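PDB 3PAS: TetR family transcription regulator from Marinobacter aquaeolei, which probably binds DNA at cis-regulatory sites and controls transcription. Local coordinates for residues E15-V18 / R19-D23; Q120-N123 / E124-A128; L162-R165 / C166-S170. All coordinates share one frame; numbering follows the deposited sequence.

Contact 1: E15-V18 / R19-D23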
loop_
_atom_site.group_PDB
_atom_site.type_symbol
_atom_site.label_atom_id
_atom_site.label_comp_id
_atom_site.label_asym_id
_atom_site.label_seq_id
_atom_site.Cartn_x
_atom_site.Cartn_y
_atom_site.Cartn_z
ATOM N N GLU B 15 5.835 -0.529 -24.286
ATOM C CA GLU B 15 6.216 0.656 -23.517
ATOM C C GLU B 15 5.136 1.753 -23.561
ATOM O O GLU B 15 4.836 2.373 -22.555
ATOM C CB GLU B 15 7.565 1.176 -24.040
ATOM C CG GLU B 15 8.763 0.357 -23.575
ATOM C CD GLU B 15 9.049 0.482 -22.057
ATOM O OE1 GLU B 15 8.570 1.441 -21.388
ATOM O OE2 GLU B 15 9.742 -0.392 -21.512
ATOM N N ALA B 16 4.522 1.971 -24.713
ATOM C CA ALA B 16 3.448 2.968 -24.831
ATOM C C ALA B 16 2.252 2.556 -23.960
ATOM O O ALA B 16 1.582 3.409 -23.365
ATOM C CB ALA B 16 3.020 3.117 -26.299
ATOM N N THR B 17 1.993 1.250 -23.879
ATOM C CA THR B 17 0.912 0.711 -23.047
ATOM C C THR B 17 1.252 0.981 -21.570
ATOM O O THR B 17 0.421 1.485 -20.838
ATOM C CB THR B 17 0.697 -0.771 -23.269
ATOM O OG1 THR B 17 0.335 -1.021 -24.629
ATOM C CG2 THR B 17 -0.446 -1.303 -22.403
ATOM N N VAL B 18 2.466 0.602 -21.146
ATOM C CA VAL B 18 2.961 0.950 -19.784
ATOM C C VAL B 18 2.747 2.445 -19.458
ATOM O O VAL B 18 2.148 2.747 -18.442
ATOM C CB VAL B 18 4.439 0.632 -19.589
ATOM C CG1 VAL B 18 4.939 1.237 -18.208
ATOM C CG2 VAL B 18 4.669 -0.894 -19.657
ATOM N N ARG B 19 3.184 3.361 -20.333
ATOM C CA ARG B 19 3.037 4.786 -20.084
ATOM C C ARG B 19 1.617 5.295 -20.001
ATOM O O ARG B 19 1.274 6.034 -19.053
ATOM C CB ARG B 19 3.806 5.647 -21.114
ATOM C CG ARG B 19 5.290 5.430 -21.100
ATOM C CD ARG B 19 6.026 6.494 -21.918
ATOM N NE ARG B 19 5.527 6.638 -23.279
ATOM C CZ ARG B 19 5.853 5.853 -24.306
ATOM N NH1 ARG B 19 6.680 4.843 -24.139
ATOM N NH2 ARG B 19 5.349 6.091 -25.504
ATOM N N GLU B 20 0.778 4.894 -20.964
ATOM C CA GLU B 20 -0.575 5.384 -21.030
ATOM C C GLU B 20 -1.420 4.856 -19.878
ATOM O O GLU B 20 -2.192 5.618 -19.260
ATOM C CB GLU B 20 -1.184 5.066 -22.393
ATOM C CG GLU B 20 -0.543 5.811 -23.514
ATOM C CD GLU B 20 -0.780 7.317 -23.432
ATOM O OE1 GLU B 20 -1.958 7.725 -23.421
ATOM O OE2 GLU B 20 0.223 8.069 -23.396
ATOM N N VAL B 21 -1.282 3.575 -19.561
ATOM C CA VAL B 21 -2.065 3.005 -18.463
ATOM C C VAL B 21 -1.555 3.558 -17.121
ATOM O O VAL B 21 -2.373 3.911 -16.228
ATOM C CB VAL B 21 -2.074 1.488 -18.476
ATOM C CG1 VAL B 21 -2.721 0.935 -17.179
ATOM C CG2 VAL B 21 -2.800 0.966 -19.748
ATOM N N ALA B 22 -0.224 3.642 -16.976
ATOM C CA ALA B 22 0.327 4.165 -15.727
ATOM C C ALA B 22 -0.189 5.595 -15.545
ATOM O O ALA B 22 -0.542 5.975 -14.450
ATOM C CB ALA B 22 1.901 4.094 -15.703
ATOM N N ASP B 23 -0.235 6.383 -16.599
ATOM C CA ASP B 23 -0.722 7.760 -16.482
ATOM C C ASP B 23 -2.232 7.951 -16.379
ATOM O O ASP B 23 -2.687 8.818 -15.614
ATOM C CB ASP B 23 -0.269 8.591 -17.656
ATOM C CG ASP B 23 1.229 8.907 -17.628
ATOM O OD1 ASP B 23 1.958 8.459 -16.710
ATOM O OD2 ASP B 23 1.648 9.602 -18.569
HETATM O O HOH W 1 8.523 4.156 -22.076
#

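Contact 2: Q120-N123 / E124-A128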
loop_
_atom_site.group_PDB
_atom_site.type_symbol
_atom_site.label_atom_id
_atom_site.label_comp_id
_atom_site.label_asym_id
_atom_site.label_seq_id
_atom_site.Cartn_x
_atom_site.Cartn_y
_atom_site.Cartn_z
ATOM N N GLN B 120 -1.185 -15.062 -12.261
ATOM C CA GLN B 120 -0.467 -15.147 -10.987
ATOM C C GLN B 120 0.444 -16.344 -10.970
ATOM O O GLN B 120 1.624 -16.194 -10.744
ATOM C CB GLN B 120 -1.466 -15.310 -9.854
ATOM C CG GLN B 120 -0.882 -15.582 -8.481
ATOM C CD GLN B 120 -1.023 -14.404 -7.578
ATOM O OE1 GLN B 120 -0.813 -13.255 -7.980
ATOM N NE2 GLN B 120 -1.415 -14.671 -6.341
ATOM N N ALA B 121 -0.112 -17.519 -11.272
ATOM C CA ALA B 121 0.634 -18.776 -11.282
ATOM C C ALA B 121 1.781 -18.724 -12.276
ATOM O O ALA B 121 2.904 -19.197 -11.967
ATOM C CB ALA B 121 -0.294 -19.970 -11.609
ATOM N N ARG B 122 1.528 -18.149 -13.457
ATOM C CA ARG B 122 2.588 -18.033 -14.472
ATOM C C ARG B 122 3.784 -17.189 -13.944
ATOM O O ARG B 122 4.936 -17.537 -14.158
ATOM C CB ARG B 122 2.026 -17.453 -15.773
ATOM C CG ARG B 122 3.024 -17.328 -16.942
ATOM C CD ARG B 122 3.872 -16.036 -16.834
ATOM N NE ARG B 122 4.520 -15.664 -18.089
ATOM C CZ ARG B 122 5.399 -14.676 -18.243
ATOM N NH1 ARG B 122 5.773 -13.934 -17.206
ATOM N NH2 ARG B 122 5.921 -14.446 -19.441
ATOM N N ASN B 123 3.500 -16.067 -13.309
ATOM C CA ASN B 123 4.564 -15.250 -12.686
ATOM C C ASN B 123 5.300 -15.991 -11.524
ATOM O O ASN B 123 6.532 -15.923 -11.408
ATOM C CB ASN B 123 3.979 -13.935 -12.192
ATOM C CG ASN B 123 3.930 -12.862 -13.291
ATOM O OD1 ASN B 123 4.283 -13.128 -14.427
ATOM N ND2 ASN B 123 3.553 -11.627 -12.913
ATOM N N GLU B 124 4.546 -16.683 -10.680
ATOM C CA GLU B 124 5.142 -17.500 -9.590
ATOM C C GLU B 124 6.061 -18.583 -10.174
ATOM O O GLU B 124 7.169 -18.844 -9.664
ATOM C CB GLU B 124 4.043 -18.084 -8.687
ATOM C CG GLU B 124 3.323 -16.980 -7.896
ATOM C CD GLU B 124 2.174 -17.459 -6.980
ATOM O OE1 GLU B 124 1.645 -18.564 -7.172
ATOM O OE2 GLU B 124 1.792 -16.681 -6.079
ATOM N N SER B 125 5.614 -19.197 -11.268
ATOM C CA SER B 125 6.423 -20.142 -11.994
ATOM C C SER B 125 7.744 -19.574 -12.537
ATOM O O SER B 125 8.789 -20.218 -12.420
ATOM C CB SER B 125 5.621 -20.721 -13.141
ATOM O OG SER B 125 6.363 -21.737 -13.742
ATOM N N ARG B 126 7.707 -18.397 -13.159
ATOM C CA ARG B 126 8.943 -17.776 -13.651
ATOM C C ARG B 126 9.883 -17.437 -12.470
ATOM O O ARG B 126 11.126 -17.548 -12.563
ATOM C CB ARG B 126 8.620 -16.492 -14.394
ATOM C CG ARG B 126 9.802 -15.984 -15.216
ATOM C CD ARG B 126 9.365 -14.878 -16.098
ATOM N NE ARG B 126 10.402 -14.454 -17.020
ATOM C CZ ARG B 126 10.515 -14.823 -18.297
ATOM N NH1 ARG B 126 9.691 -15.692 -18.868
ATOM N NH2 ARG B 126 11.489 -14.313 -19.019
ATOM N N ALA B 127 9.272 -17.054 -11.353
ATOM C CA ALA B 127 10.020 -16.748 -10.129
ATOM C C ALA B 127 10.300 -17.959 -9.194
ATOM O O ALA B 127 10.713 -17.784 -8.044
ATOM C CB ALA B 127 9.309 -15.653 -9.359
ATOM N N ALA B 128 10.112 -19.174 -9.682
ATOM C CA ALA B 128 10.166 -20.367 -8.847
ATOM C C ALA B 128 11.457 -20.526 -8.026
ATOM O O ALA B 128 11.394 -20.892 -6.847
ATOM C CB ALA B 128 9.928 -21.636 -9.698
#

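Contact 3: L162-R165 / C166-S170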
loop_
_atom_site.group_PDB
_atom_site.type_symbol
_atom_site.label_atom_id
_atom_site.label_comp_id
_atom_site.label_asym_id
_atom_site.label_seq_id
_atom_site.Cartn_x
_atom_site.Cartn_y
_atom_site.Cartn_z
ATOM N N LEU B 162 8.202 2.556 -0.437
ATOM C CA LEU B 162 9.363 3.432 -0.243
ATOM C C LEU B 162 9.795 4.100 -1.546
ATOM O O LEU B 162 10.198 5.282 -1.535
ATOM C CB LEU B 162 10.510 2.674 0.391
ATOM C CG LEU B 162 10.285 2.359 1.892
ATOM C CD1 LEU B 162 11.372 1.347 2.446
ATOM C CD2 LEU B 162 10.305 3.624 2.693
ATOM N N VAL B 163 9.726 3.375 -2.666
ATOM C CA VAL B 163 9.991 4.020 -3.975
ATOM C C VAL B 163 9.039 5.222 -4.180
ATOM O O VAL B 163 9.424 6.294 -4.630
ATOM C CB VAL B 163 9.906 3.025 -5.103
ATOM C CG1 VAL B 163 9.756 3.786 -6.499
ATOM C CG2 VAL B 163 11.172 2.109 -5.084
ATOM N N GLN B 164 7.783 5.009 -3.850
ATOM C CA GLN B 164 6.747 6.035 -4.030
ATOM C C GLN B 164 7.063 7.237 -3.134
ATOM O O GLN B 164 7.092 8.377 -3.615
ATOM C CB GLN B 164 5.375 5.441 -3.739
ATOM C CG GLN B 164 4.185 6.421 -3.826
ATOM C CD GLN B 164 2.841 5.703 -3.968
ATOM O OE1 GLN B 164 2.548 5.080 -5.003
ATOM N NE2 GLN B 164 2.010 5.819 -2.945
ATOM N N ARG B 165 7.361 6.982 -1.857
ATOM C CA ARG B 165 7.799 8.046 -0.965
ATOM C C ARG B 165 9.023 8.794 -1.497
ATOM O O ARG B 165 9.097 10.028 -1.404
ATOM C CB ARG B 165 8.022 7.526 0.466
ATOM C CG ARG B 165 6.741 7.138 1.180
ATOM C CD ARG B 165 6.935 6.873 2.677
ATOM N NE ARG B 165 7.002 8.142 3.391
ATOM C CZ ARG B 165 6.292 8.488 4.459
ATOM N NH1 ARG B 165 5.445 7.647 5.063
ATOM N NH2 ARG B 165 6.496 9.687 4.983
ATOM N N CYS B 166 9.980 8.084 -2.066
ATOM C CA CYS B 166 11.169 8.733 -2.605
ATOM C C CYS B 166 10.809 9.677 -3.720
ATOM O O CYS B 166 11.255 10.818 -3.734
ATOM C CB CYS B 166 12.169 7.720 -3.158
ATOM S SG CYS B 166 12.943 6.814 -1.898
ATOM N N LEU B 167 9.990 9.198 -4.657
ATOM C CA LEU B 167 9.626 10.016 -5.818
ATOM C C LEU B 167 8.740 11.247 -5.440
ATOM O O LEU B 167 8.766 12.253 -6.166
ATOM C CB LEU B 167 8.995 9.161 -6.902
ATOM C CG LEU B 167 9.965 8.181 -7.601
ATOM C CD1 LEU B 167 9.165 7.191 -8.341
ATOM C CD2 LEU B 167 11.002 8.852 -8.555
ATOM N N GLN B 168 8.028 11.164 -4.302
ATOM C CA GLN B 168 7.172 12.232 -3.767
ATOM C C GLN B 168 7.904 13.126 -2.748
ATOM O O GLN B 168 7.282 13.973 -2.124
ATOM C CB GLN B 168 5.945 11.636 -3.050
ATOM C CG GLN B 168 4.898 10.949 -3.927
ATOM C CD GLN B 168 3.828 10.255 -3.098
ATOM O OE1 GLN B 168 4.006 10.017 -1.893
ATOM N NE2 GLN B 168 2.710 9.927 -3.734
ATOM N N GLY B 169 9.204 12.889 -2.529
ATOM C CA GLY B 169 10.023 13.685 -1.622
ATOM C C GLY B 169 9.946 13.498 -0.124
ATOM O O GLY B 169 10.403 14.351 0.619
ATOM N N SER B 170 9.379 12.374 0.331
ATOM C CA SER B 170 9.237 12.123 1.764
ATOM C C SER B 170 10.244 11.091 2.248
ATOM O O SER B 170 10.229 10.733 3.411
ATOM C CB SER B 170 7.803 11.718 2.102
ATOM O OG SER B 170 7.475 10.448 1.539
#

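Contact 1: E15-V18 / R19-D23
R19 folds back over the preceding turn of its helix and lays its guanidinium across E15 and A16. The side chain starts at CB, which rests against the carbonyl oxygen of E15, the same oxygen that takes the backbone bond from R19 N (2.9 Å). A chi1 of -62° turns CG back toward the preceding turn, where R19 CG lies 3.4 Å from E15 O. CD carries the chain on past it, and a bend at chi3 (-53°) swings the head group back over the helix. R19 CZ comes to 3.8 Å from A16 CA, which lies against one face of the guanidinium, displaced toward its rim. R19 NH2 reaches A16 CB at 3.9 Å, while R19 NH1 passes 3.8 Å from E15 CB. The side chain is thus held by carbon contacts rather than by a direct ion pair: E15 OE1 and R19 NH1 are 4.8 Å apart, and a water fills the interval. This water sits at the edge of the guanidinium, in its plane, accepting from R19 NH1 at 2.9 Å and donating to E15 OE1 at 2.8 Å. The carboxylate has firmer partners beyond the helix, a salt bridge from R99 to OE1 and a hydrogen bond between OE2 and the hydroxyl of Y62, so the water ties R19 to a group already fixed in place. The main chain carries regular i to i+4 bonds. Helix 5-24 lies beside the predicted helix-turn-helix, as the first helix of a TetR-type N-terminal domain does; here A16 and R19 touch A37 of helix 31-37, T17 and V18 lie on helix 52-76, and V21 packs against Y105 and T108 of helix 100-110.

Contact 2: Q120-N123 / E124-A128
R122 and R126, one turn apart, extend in parallel from the helix, their guanidinium planes only 11° from parallel. They do not stack closely: R122 NH2 and R126 NH1 are 4.0 Å apart, and the nearest approach is R122 NH1 to R126 CD at 3.9 Å. Both heads are drawn to acids of helix 52-76, R122 NH1 to D65 and R126 NH2 to D69. R122 also makes a cation-pi contact with Y61. Its CG stands opposite the backbone N, and a bend at chi2 (-83°) carries the guanidinium toward N123. There R122 NH1 donates to N123 OD1 at 3.3 Å, almost in line with the C=O bond, although the oxygen lies somewhat out of the guanidinium plane. N123 ND2 in turn bonds S64 OG, so both ends of the amide have a partner. A leucine in place of R122 would probably leave D65 without its main positive partner and N123 OD1 without this donor. These residues form the last turns of helix 117-126, in what is, as in other TetR-family proteins, probably the ligand-binding and dimerisation domain, packed along the long helix 52-76 with N123, R126 and A127 meeting I68. Away from that charged row, the Q120 and E124 side chains pass each other at a slant, amide and carboxylate planes 33° apart. E124 stretches out beyond CG and brings OE2 to 3.8 Å from Q120 CG, a loose, largely van der Waals contact. Main-chain bonds accompany these contacts, S125 N to A121 O at 2.8 Å among them, and the final one, A127 N to N123 O at 3.0 Å, comes where A127 leaves the helix and leads into helix 128-140.

Contact 3: L162-R165 / C166-S170
C166 opens the second segment with its amide bonded to the carbonyl of L162; F93 and L97 of helix 81-98 touch its side chain. L167 comes next and lies alongside V163, the two side chains leaving the helix in a similar direction, with L167 CD1 3.9 Å from V163 CG1. The side chain of Q168 runs beside that of Q164 in one of its two conformers, a pairing that is therefore doubtful. Here the helix is ending: Q168 N still bonds Q164 O at 3.0 Å. G169 then turns the chain with a positive phi of 78°, a backbone shape that glycine adopts readily. This is a Schellman motif closing helix 148-167, with G169 N returning to C166 O and S170 N to R165 O at 2.9 Å. The S170 side chain adds a bond to the arginine. S170 OG, set between backbone N and carbonyl carbon (chi1 67°), accepts from R165 NE at 3.0 Å, with OG lying 31° out of the R165 guanidinium plane, and packs against R165 CB at 3.2 Å. R165 gets there by a bend at chi3 that brings NE round to the serine. Its other end crosses the dimer interface, where NH1 forms a salt bridge with E152 of the second subunit. One arginine therefore joins the capped helix end to the partner chain: the serine accepts one somewhat bent bond from NE within the subunit, which is likely to steady the guanidinium for its charged mate across the interface.

Overall arrangement
The three contacts come in series along an all-helical chain, each a local turn in a different helix. Contact 1, on helix 5-24, belongs to the N-terminal, TetR-type part of the chain, beside the probable helix-turn-helix; contacts 2 and 3, on helices 117-126 and 148-167, share the C-terminal part. Centres of contacts 1 and 2 are about 23 Å apart, those of 1 and 3 about 20 Å, and those of 2 and 3 about 28 Å, the last pair on opposite sides of the chain's centre. Helix 52-76 packs against both contact 1 and contact 2, linking the probable DNA-binding end to the C-terminal region, while contact 3 faces the second subunit of the dimer.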